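PDB 4O81: phosphoribosylaminoimidazole-succinocarboxamide synthase from Pyrococcus horikoshii, which catalyses the ATP-dependent joining of L-aspartate to 5-amino-1-(5-phospho-D-ribosyl)imidazole-4-carboxylate, giving the succinocarboxamide intermediate (SAICAR) of de novo purine biosynthesis. Local coordinates for residues D173-F178 against L188-S193; L88-R93 against V117-K122; V95-L100 against T196-D201. All coordinates share one frame; numbering follows the deposited sequence.

How the interactions relate
All three contacts reach one antiparallel sheet and border the same AMP (chain K), while interaction 1 also reaches a second AMP (chain J). The centres of interactions 1 and 2 lie about 10 Å apart, and interaction 3 lies about 14 Å from each. Strand 169-180 is the common neighbour: L176 N is 2.7 Å from V90 O, a probable hydrogen bond to interaction 2, and D173 OD2 forms a salt bridge of 2.7 Å with R198 NH1 of interaction 3. Interactions 2 and 3 meet at the phosphate of chain K, where R93 and R198 converge. Together they build its phosphate end, and interaction 2 also reaches its adenine through a cadmium ion.

Interaction 1 (D173-F178 against L188-S193); sequences DFKLEF and LADEIS. With AMP (adenosine monophosphate), chain K; AMP (adenosine monophosphate), chain J.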
# COMPACT_ATOMS: atom_id res chain seq x y z
N ASP A 173 -14.13 2.33 -2.68
CA ASP A 173 -14.15 1.56 -3.92
C ASP A 173 -14.03 2.55 -5.08
O ASP A 173 -14.05 3.77 -4.85
CB ASP A 173 -15.42 0.69 -4.03
CG ASP A 173 -16.70 1.50 -3.83
OD1 ASP A 173 -16.82 2.57 -4.41
OD2 ASP A 173 -17.59 1.05 -3.09
N PHE A 174 -13.90 2.03 -6.29
CA PHE A 174 -13.82 2.89 -7.48
C PHE A 174 -13.97 2.07 -8.78
O PHE A 174 -13.76 0.86 -8.76
CB PHE A 174 -12.53 3.76 -7.48
CG PHE A 174 -11.24 2.98 -7.58
CD1 PHE A 174 -10.50 3.01 -8.75
CD2 PHE A 174 -10.77 2.22 -6.52
CE1 PHE A 174 -9.30 2.30 -8.86
CE2 PHE A 174 -9.59 1.50 -6.63
CZ PHE A 174 -8.86 1.53 -7.80
N LYS A 175 -14.37 2.73 -9.86
CA LYS A 175 -14.52 2.10 -11.16
C LYS A 175 -13.42 2.61 -12.09
O LYS A 175 -13.13 3.79 -12.11
CB LYS A 175 -15.89 2.41 -11.80
CG LYS A 175 -15.98 1.98 -13.28
CD LYS A 175 -16.83 2.88 -14.19
CE LYS A 175 -16.50 4.36 -14.11
NZ LYS A 175 -16.08 4.94 -15.42
N LEU A 176 -12.84 1.69 -12.85
CA LEU A 176 -11.84 2.01 -13.87
C LEU A 176 -12.33 1.50 -15.20
O LEU A 176 -13.13 0.56 -15.24
CB LEU A 176 -10.50 1.34 -13.57
CG LEU A 176 -9.76 1.75 -12.31
CD1 LEU A 176 -8.48 0.92 -12.18
CD2 LEU A 176 -9.47 3.26 -12.32
N GLU A 177 -11.84 2.12 -16.27
CA GLU A 177 -12.04 1.62 -17.62
C GLU A 177 -10.70 1.49 -18.33
O GLU A 177 -9.74 2.22 -18.01
CB GLU A 177 -13.03 2.50 -18.39
CG GLU A 177 -14.40 2.55 -17.70
CD GLU A 177 -15.46 3.33 -18.46
OE1 GLU A 177 -15.33 3.56 -19.68
OE2 GLU A 177 -16.47 3.70 -17.82
N PHE A 178 -10.64 0.55 -19.28
CA PHE A 178 -9.41 0.24 -19.99
C PHE A 178 -9.67 0.14 -21.48
O PHE A 178 -10.79 -0.19 -21.92
CB PHE A 178 -8.81 -1.08 -19.51
CG PHE A 178 -8.26 -1.04 -18.10
CD1 PHE A 178 -6.93 -0.69 -17.87
CD2 PHE A 178 -9.06 -1.36 -17.02
CE1 PHE A 178 -6.42 -0.66 -16.58
CE2 PHE A 178 -8.55 -1.34 -15.73
CZ PHE A 178 -7.23 -0.98 -15.51
N LEU A 188 -4.98 2.34 -19.19
CA LEU A 188 -6.00 2.93 -18.30
C LEU A 188 -6.61 4.21 -18.91
O LEU A 188 -5.90 5.09 -19.40
CB LEU A 188 -5.40 3.21 -16.92
CG LEU A 188 -6.32 3.79 -15.83
CD1 LEU A 188 -7.47 2.84 -15.54
CD2 LEU A 188 -5.50 4.05 -14.58
N ALA A 189 -7.93 4.30 -18.87
CA ALA A 189 -8.63 5.37 -19.57
C ALA A 189 -9.70 6.05 -18.71
O ALA A 189 -9.64 6.01 -17.49
CB ALA A 189 -9.26 4.81 -20.84
N ASP A 190 -10.67 6.67 -19.40
CA ASP A 190 -11.80 7.38 -18.79
C ASP A 190 -11.35 8.41 -17.74
O ASP A 190 -10.42 9.18 -18.00
CB ASP A 190 -12.84 6.39 -18.23
CG ASP A 190 -14.20 7.03 -18.01
OD1 ASP A 190 -14.67 7.08 -16.85
OD2 ASP A 190 -14.83 7.47 -18.99
N GLU A 191 -11.99 8.43 -16.57
CA GLU A 191 -11.66 9.42 -15.53
C GLU A 191 -11.37 8.76 -14.19
O GLU A 191 -11.68 7.59 -14.00
CB GLU A 191 -12.78 10.45 -15.37
CG GLU A 191 -14.01 9.92 -14.67
CD GLU A 191 -15.15 10.92 -14.60
OE1 GLU A 191 -15.07 11.88 -13.80
OE2 GLU A 191 -16.13 10.73 -15.33
N ILE A 192 -10.75 9.50 -13.28
CA ILE A 192 -10.66 9.10 -11.88
C ILE A 192 -10.98 10.34 -11.04
O ILE A 192 -10.16 11.26 -10.91
CB ILE A 192 -9.27 8.52 -11.49
CG1 ILE A 192 -8.86 7.37 -12.42
CG2 ILE A 192 -9.28 8.04 -10.05
CD1 ILE A 192 -7.39 7.03 -12.34
N SER A 193 -12.19 10.36 -10.50
CA SER A 193 -12.70 11.51 -9.78
C SER A 193 -13.71 11.09 -8.71
O SER A 193 -14.03 9.90 -8.61
CB SER A 193 -13.32 12.52 -10.77
OG SER A 193 -14.54 12.04 -11.30
P AMP K . -21.63 0.12 -6.68
O1P AMP K . -21.49 -1.16 -7.49
O2P AMP K . -21.48 -0.07 -5.20
O3P AMP K . -22.84 0.95 -7.01
O5' AMP K . -20.39 1.04 -7.18
C5' AMP K . -19.01 0.76 -6.87
C4' AMP K . -18.01 1.90 -7.18
O4' AMP K . -17.76 2.01 -8.58
C3' AMP K . -18.45 3.30 -6.74
O3' AMP K . -17.29 4.07 -6.38
C2' AMP K . -19.04 3.91 -7.99
O2' AMP K . -18.93 5.34 -7.98
C1' AMP K . -18.21 3.27 -9.09
N9 AMP K . -19.04 3.10 -10.31
C8 AMP K . -19.73 1.99 -10.66
N7 AMP K . -20.38 2.18 -11.83
C5 AMP K . -20.12 3.42 -12.26
C6 AMP K . -20.50 4.26 -13.43
N6 AMP K . -21.32 3.79 -14.41
N1 AMP K . -19.99 5.52 -13.48
C2 AMP K . -19.18 6.01 -12.52
N3 AMP K . -18.80 5.29 -11.44
C4 AMP K . -19.23 4.03 -11.25
P AMP J . -19.34 9.50 -20.46
O1P AMP J . -19.08 10.83 -19.81
O2P AMP J . -20.01 9.61 -21.81
O3P AMP J . -19.99 8.46 -19.58
O5' AMP J . -17.88 8.87 -20.76
C5' AMP J . -17.15 9.16 -21.96
C4' AMP J . -17.01 7.95 -22.88
O4' AMP J . -15.70 7.91 -23.46
C3' AMP J . -17.20 6.60 -22.20
O3' AMP J . -17.95 5.78 -23.10
C2' AMP J . -15.80 6.03 -22.09
O2' AMP J . -15.79 4.60 -22.16
C1' AMP J . -15.12 6.61 -23.32
N9 AMP J . -13.66 6.75 -23.18
C8 AMP J . -13.00 7.10 -22.06
N7 AMP J . -11.69 7.16 -22.29
C5 AMP J . -11.48 6.87 -23.58
C6 AMP J . -10.31 6.76 -24.49
N6 AMP J . -9.07 6.98 -24.03
N1 AMP J . -10.52 6.41 -25.79
C2 AMP J . -11.76 6.19 -26.27
N3 AMP J . -12.87 6.28 -25.50
C4 AMP J . -12.79 6.60 -24.17
O HOH W 1 -13.60 5.52 -14.32
O HOH W 2 -17.61 7.65 -15.74
O HOH W 3 -10.63 4.51 -15.42
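L188 drives its CD1 methyl over one face of the F178 ring, 4.1 Å from the centroid and 23° off the ring normal, a CH-pi contact displaced toward the rim. The same methyl touches L176 CD2 at 3.8 Å. L176 CD2 also meets I192 CG1, more loosely, at 4.2 Å, and helices 45-62 and 143-165 back this apolar cluster. F178 and L188 form an antiparallel non-hydrogen-bonded pair, and A189 N donates to E177 O (2.9 Å). Beyond that bond the backbones part and water enters: one molecule accepts from E177 N and donates to A189 O, doing the work of a direct bond.

On this wetter, though still buried, side the contact is ionic. K175 leaves with CG anti to its backbone N (chi1 170°), then bends at the next torsions, passing CE along the adenine of AMP (chain K) and bringing NZ to E177 OE2 at 2.7 Å and D190 OD1 at 2.9 Å. The bond to D190 is weak as a hydrogen bond but is part of a salt bridge. The E177 and D190 carboxylates stack with planes only 6° apart. E177 OE1 accepts the O2' hydroxyl of AMP (chain J), whose N7 takes D190 N at 3.1 Å. K13 pairs with D190 OD2, so two lysines probably offset the carboxylate repulsion, and K175 links the surroundings of the two nucleotides.

Interaction 2 (L88-R93 against V117-K122); sequences LEVVVR and VELYYK. With CD (cadmium ion), chain H; CD (cadmium ion), chain E; AMP (adenosine monophosphate), chain K.
R93 and E118 form a salt bridge across the strands, NH1 meeting OE1 at 2.8 Å (155°) on the syn side of the carboxylate and near the guanidinium plane. Y120 OH donates to the same OE1 at 2.7 Å from the opposite face of the carboxylate, so two donors grip one oxygen. A bend in the R93 chain (chi3 79°) turns the guanidinium to the phosphate of AMP (chain K), where NH2 binds O2P at 2.6 Å and NH1 binds O1P less closely. A leucine in place of R93 would probably leave the E118 carboxylate without its charge mate and the phosphate short of two donors. E89, extended beyond CG, puts OE1 on one cadmium ion (2.3 Å), which also holds N7 of the adenine; OE2 and D128 share another cadmium.

Strands 88-93 and 117-121 run antiparallel, at 160°, within the six-stranded antiparallel sheet, in which strand 84-93 lies between 111-121 and 169-180. E89 with Y120 and V91 with E118 are the hydrogen-bonded pairs, each joined by two backbone bonds; E118 N to V91 O, for example, measures 2.8 Å.

The nucleotide face carries E89, V91, R93, E118 and Y120. There V91 CG2 rests on Y120 CE2 at 3.8 Å, and a cadmium-bound water sits over the centre of the tyrosine ring. On the reverse face V90 CG1 packs against V117 CG1 at 3.9 Å, and helix 143-165 lies against both valines.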
# COMPACT_ATOMS: atom_id res chain seq x y z
N LEU A 88 -16.02 -2.80 -20.46
CA LEU A 88 -15.98 -3.15 -19.05
C LEU A 88 -15.98 -1.94 -18.13
O LEU A 88 -15.40 -0.89 -18.44
CB LEU A 88 -14.72 -3.98 -18.75
CG LEU A 88 -14.49 -5.33 -19.43
CD1 LEU A 88 -13.14 -5.90 -19.01
CD2 LEU A 88 -15.61 -6.33 -19.12
N GLU A 89 -16.65 -2.10 -16.99
CA GLU A 89 -16.35 -1.32 -15.79
C GLU A 89 -15.60 -2.26 -14.85
O GLU A 89 -16.09 -3.34 -14.53
CB GLU A 89 -17.61 -0.80 -15.13
CG GLU A 89 -18.44 0.10 -16.03
CD GLU A 89 -19.73 0.59 -15.38
OE1 GLU A 89 -20.17 -0.01 -14.36
OE2 GLU A 89 -20.31 1.56 -15.90
N VAL A 90 -14.39 -1.86 -14.46
CA VAL A 90 -13.58 -2.65 -13.54
C VAL A 90 -13.63 -1.96 -12.19
O VAL A 90 -13.08 -0.87 -12.02
CB VAL A 90 -12.13 -2.82 -14.07
CG1 VAL A 90 -11.31 -3.69 -13.13
CG2 VAL A 90 -12.14 -3.40 -15.49
N VAL A 91 -14.30 -2.60 -11.24
CA VAL A 91 -14.51 -2.05 -9.91
C VAL A 91 -13.60 -2.70 -8.87
O VAL A 91 -13.53 -3.92 -8.76
CB VAL A 91 -16.00 -2.15 -9.49
CG1 VAL A 91 -16.20 -1.78 -8.02
CG2 VAL A 91 -16.88 -1.26 -10.37
N VAL A 92 -12.89 -1.87 -8.11
CA VAL A 92 -12.05 -2.38 -7.04
C VAL A 92 -12.62 -1.87 -5.72
O VAL A 92 -12.98 -0.68 -5.61
CB VAL A 92 -10.57 -1.97 -7.16
CG1 VAL A 92 -9.73 -2.64 -6.07
CG2 VAL A 92 -10.02 -2.31 -8.53
N ARG A 93 -12.70 -2.78 -4.74
CA ARG A 93 -13.36 -2.50 -3.47
C ARG A 93 -12.47 -2.85 -2.29
O ARG A 93 -11.97 -3.98 -2.18
CB ARG A 93 -14.71 -3.24 -3.38
CG ARG A 93 -15.48 -3.24 -4.71
CD ARG A 93 -16.88 -3.84 -4.62
NE ARG A 93 -17.81 -2.88 -4.05
CZ ARG A 93 -18.90 -2.40 -4.65
NH1 ARG A 93 -19.28 -2.81 -5.85
NH2 ARG A 93 -19.64 -1.50 -4.00
N VAL A 117 -11.99 -7.38 -6.78
CA VAL A 117 -12.18 -6.87 -8.14
C VAL A 117 -13.47 -7.46 -8.70
O VAL A 117 -13.65 -8.69 -8.72
CB VAL A 117 -11.01 -7.23 -9.09
CG1 VAL A 117 -11.21 -6.55 -10.45
CG2 VAL A 117 -9.66 -6.86 -8.50
N GLU A 118 -14.37 -6.58 -9.13
CA GLU A 118 -15.58 -6.98 -9.85
C GLU A 118 -15.56 -6.46 -11.30
O GLU A 118 -15.10 -5.33 -11.54
CB GLU A 118 -16.84 -6.45 -9.15
CG GLU A 118 -17.05 -6.99 -7.73
CD GLU A 118 -18.05 -6.17 -6.93
OE1 GLU A 118 -18.48 -5.05 -7.36
OE2 GLU A 118 -18.41 -6.64 -5.84
N LEU A 119 -16.04 -7.28 -12.23
CA LEU A 119 -16.17 -6.92 -13.65
C LEU A 119 -17.62 -6.69 -13.99
O LEU A 119 -18.49 -7.49 -13.62
CB LEU A 119 -15.63 -8.02 -14.57
CG LEU A 119 -14.19 -8.49 -14.37
CD1 LEU A 119 -13.88 -9.69 -15.24
CD2 LEU A 119 -13.18 -7.38 -14.64
N TYR A 120 -17.89 -5.59 -14.68
CA TYR A 120 -19.23 -5.29 -15.14
C TYR A 120 -19.20 -5.07 -16.64
O TYR A 120 -18.30 -4.40 -17.17
CB TYR A 120 -19.79 -4.04 -14.46
CG TYR A 120 -20.02 -4.23 -12.97
CD1 TYR A 120 -21.26 -4.62 -12.48
CD2 TYR A 120 -18.97 -4.05 -12.05
CE1 TYR A 120 -21.48 -4.80 -11.12
CE2 TYR A 120 -19.17 -4.22 -10.69
CZ TYR A 120 -20.43 -4.59 -10.23
OH TYR A 120 -20.63 -4.79 -8.89
N TYR A 121 -20.19 -5.64 -17.31
CA TYR A 121 -20.34 -5.45 -18.73
C TYR A 121 -20.97 -4.07 -18.95
O TYR A 121 -22.05 -3.77 -18.45
CB TYR A 121 -21.20 -6.57 -19.31
CG TYR A 121 -21.62 -6.39 -20.75
CD1 TYR A 121 -20.73 -5.89 -21.72
CD2 TYR A 121 -22.89 -6.76 -21.15
CE1 TYR A 121 -21.12 -5.74 -23.04
CE2 TYR A 121 -23.28 -6.63 -22.47
CZ TYR A 121 -22.40 -6.12 -23.40
OH TYR A 121 -22.82 -6.00 -24.70
N LYS A 122 -20.26 -3.23 -19.69
CA LYS A 122 -20.71 -1.85 -19.92
C LYS A 122 -21.80 -1.84 -20.98
O LYS A 122 -21.51 -1.95 -22.16
CB LYS A 122 -19.53 -0.96 -20.32
CG LYS A 122 -19.74 0.52 -20.06
CD LYS A 122 -18.50 1.36 -20.36
CE LYS A 122 -18.60 2.74 -19.74
NZ LYS A 122 -19.48 3.69 -20.48
CD CD H . -21.59 0.23 -12.61
CD CD E . -22.54 2.45 -17.05
P AMP K . -21.63 0.12 -6.68
O1P AMP K . -21.49 -1.16 -7.49
O2P AMP K . -21.48 -0.07 -5.20
O3P AMP K . -22.84 0.95 -7.01
O5' AMP K . -20.39 1.04 -7.18
C5' AMP K . -19.01 0.76 -6.87
C4' AMP K . -18.01 1.90 -7.18
O4' AMP K . -17.76 2.01 -8.58
C3' AMP K . -18.45 3.30 -6.74
O3' AMP K . -17.29 4.07 -6.38
C2' AMP K . -19.04 3.91 -7.99
O2' AMP K . -18.93 5.34 -7.98
C1' AMP K . -18.21 3.27 -9.09
N9 AMP K . -19.04 3.10 -10.31
C8 AMP K . -19.73 1.99 -10.66
N7 AMP K . -20.38 2.18 -11.83
C5 AMP K . -20.12 3.42 -12.26
C6 AMP K . -20.50 4.26 -13.43
N6 AMP K . -21.32 3.79 -14.41
N1 AMP K . -19.99 5.52 -13.48
C2 AMP K . -19.18 6.01 -12.52
N3 AMP K . -18.80 5.29 -11.44
C4 AMP K . -19.23 4.03 -11.25
O HOH W 4 -20.60 -1.12 -10.72

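Interaction 3 (V95-L100 against T196-D201); sequences VVAGSL and TCRFWD. With AMP (adenosine monophosphate), chain K.
G98 passes over one face of the R198 guanidinium, while C3' of AMP (chain K) lies over the opposite face; G98 CA is 3.5 Å from R198 NH2. The two segments make no hydrogen bond to each other; the nucleotide's phosphate joins them. O2P accepts S99 N (2.9 Å, 159°) from the loop and R198 NH1 (2.9 Å, 162°) from the strand, with R198 NH2 adding a weak, more bent bond. S99 OG lies between its backbone N and carbonyl carbon (chi1 77°), a rotation that brings the hydroxyl to O1P at 2.8 Å. Room for the arginine depends on the residue at the loop's turn: G98 has a positive phi, and a CB here would fall 2.3 Å from R198 NH2, a clash.

The second shell fixes the guanidinium. R198 is extended from CG to NE, and its far end is braced by D173, which forms a salt bridge with NH1, and by D211, which pairs with NE. The nearby R93 serves the same phosphate, so the phosphate probably balances the clustered positive charge.

Further out the packing is apolar. A97 CB touches R198 CD at 3.9 Å and W200 CZ2 at 4.0 Å, and V95 CG1 reaches W200 CZ3, so the six-membered ring of the indole packs against V95 and A97 at the start of the loop. Strand 169-180 positions both partners, since V172 makes backbone hydrogen bonds with V95 and R198. Here the G98-S99 loop and R198, with R93, form the pocket for the AMP phosphate, consistent with the site that receives the substrate's ribose phosphate in SAICAR synthetases.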
# COMPACT_ATOMS: atom_id res chain seq x y z
N VAL A 95 -13.50 -1.43 1.01
CA VAL A 95 -14.42 -1.31 2.15
C VAL A 95 -15.83 -1.59 1.62
O VAL A 95 -16.18 -1.10 0.56
CB VAL A 95 -14.34 0.13 2.74
CG1 VAL A 95 -15.43 0.37 3.76
CG2 VAL A 95 -12.96 0.39 3.35
N VAL A 96 -16.63 -2.34 2.37
CA VAL A 96 -18.01 -2.68 1.98
C VAL A 96 -18.89 -1.42 1.90
O VAL A 96 -18.98 -0.65 2.85
CB VAL A 96 -18.64 -3.74 2.94
CG1 VAL A 96 -20.12 -3.99 2.62
CG2 VAL A 96 -17.86 -5.05 2.92
N ALA A 97 -19.50 -1.20 0.75
CA ALA A 97 -20.41 -0.07 0.52
C ALA A 97 -21.22 -0.36 -0.74
O ALA A 97 -20.90 -1.30 -1.49
CB ALA A 97 -19.63 1.24 0.35
N GLY A 98 -22.27 0.43 -0.96
CA GLY A 98 -23.13 0.30 -2.16
C GLY A 98 -23.56 -1.13 -2.42
O GLY A 98 -23.96 -1.83 -1.49
N SER A 99 -23.43 -1.57 -3.68
CA SER A 99 -23.96 -2.87 -4.11
C SER A 99 -23.32 -4.09 -3.45
O SER A 99 -23.93 -5.17 -3.42
CB SER A 99 -23.94 -3.00 -5.64
OG SER A 99 -22.63 -3.27 -6.12
N LEU A 100 -22.11 -3.95 -2.89
CA LEU A 100 -21.44 -5.08 -2.23
C LEU A 100 -22.25 -5.63 -1.04
O LEU A 100 -22.15 -6.81 -0.69
CB LEU A 100 -20.01 -4.73 -1.80
CG LEU A 100 -19.05 -5.84 -1.37
CD1 LEU A 100 -18.96 -6.95 -2.42
CD2 LEU A 100 -17.68 -5.26 -1.08
N THR A 196 -16.43 8.82 -9.80
CA THR A 196 -16.17 7.41 -10.12
C THR A 196 -15.48 6.63 -8.99
O THR A 196 -15.06 5.48 -9.18
CB THR A 196 -15.30 7.29 -11.38
OG1 THR A 196 -14.06 7.95 -11.14
CG2 THR A 196 -16.00 7.90 -12.60
N CYS A 197 -15.34 7.28 -7.83
CA CYS A 197 -14.75 6.68 -6.62
C CYS A 197 -15.64 6.98 -5.42
O CYS A 197 -16.34 7.99 -5.40
CB CYS A 197 -13.38 7.30 -6.30
SG CYS A 197 -12.11 7.33 -7.57
N ARG A 198 -15.60 6.10 -4.41
CA ARG A 198 -16.11 6.45 -3.10
C ARG A 198 -14.94 6.82 -2.21
O ARG A 198 -14.03 6.00 -1.98
CB ARG A 198 -16.93 5.32 -2.45
CG ARG A 198 -18.31 5.13 -3.04
CD ARG A 198 -19.21 4.26 -2.16
NE ARG A 198 -20.53 4.09 -2.77
CZ ARG A 198 -20.89 3.05 -3.52
NH1 ARG A 198 -20.06 2.03 -3.75
NH2 ARG A 198 -22.12 3.02 -4.04
N PHE A 199 -14.98 8.05 -1.71
CA PHE A 199 -13.98 8.56 -0.79
C PHE A 199 -14.67 8.90 0.52
O PHE A 199 -15.66 9.65 0.52
CB PHE A 199 -13.36 9.86 -1.30
CG PHE A 199 -12.68 9.78 -2.63
CD1 PHE A 199 -11.70 8.82 -2.90
CD2 PHE A 199 -12.96 10.74 -3.61
CE1 PHE A 199 -11.05 8.80 -4.11
CE2 PHE A 199 -12.30 10.73 -4.82
CZ PHE A 199 -11.34 9.76 -5.07
N TRP A 200 -14.15 8.36 1.63
CA TRP A 200 -14.66 8.70 2.96
C TRP A 200 -13.60 9.35 3.78
O TRP A 200 -12.43 8.94 3.75
CB TRP A 200 -15.14 7.50 3.77
CG TRP A 200 -16.34 6.77 3.24
CD1 TRP A 200 -17.16 7.11 2.18
CD2 TRP A 200 -16.90 5.53 3.76
NE1 TRP A 200 -18.15 6.19 2.00
CE2 TRP A 200 -18.05 5.21 2.92
CE3 TRP A 200 -16.57 4.67 4.81
CZ2 TRP A 200 -18.82 4.07 3.13
CZ3 TRP A 200 -17.35 3.53 5.01
CH2 TRP A 200 -18.45 3.24 4.18
N ASP A 201 -14.01 10.33 4.58
CA ASP A 201 -13.10 10.88 5.57
C ASP A 201 -12.70 9.80 6.59
O ASP A 201 -13.54 9.05 7.11
CB ASP A 201 -13.73 12.06 6.30
CG ASP A 201 -12.80 12.63 7.32
OD1 ASP A 201 -11.81 13.24 6.91
OD2 ASP A 201 -13.02 12.41 8.52
P AMP K . -21.63 0.12 -6.68
O1P AMP K . -21.49 -1.16 -7.49
O2P AMP K . -21.48 -0.07 -5.20
O3P AMP K . -22.84 0.95 -7.01
O5' AMP K . -20.39 1.04 -7.18
C5' AMP K . -19.01 0.76 -6.87
C4' AMP K . -18.01 1.90 -7.18
O4' AMP K . -17.76 2.01 -8.58
C3' AMP K . -18.45 3.30 -6.74
O3' AMP K . -17.29 4.07 -6.38
C2' AMP K . -19.04 3.91 -7.99
O2' AMP K . -18.93 5.34 -7.98
C1' AMP K . -18.21 3.27 -9.09
N9 AMP K . -19.04 3.10 -10.31
C8 AMP K . -19.73 1.99 -10.66
N7 AMP K . -20.38 2.18 -11.83
C5 AMP K . -20.12 3.42 -12.26
C6 AMP K . -20.50 4.26 -13.43
N6 AMP K . -21.32 3.79 -14.41
N1 AMP K . -19.99 5.52 -13.48
C2 AMP K . -19.18 6.01 -12.52
N3 AMP K . -18.80 5.29 -11.44
C4 AMP K . -19.23 4.03 -11.25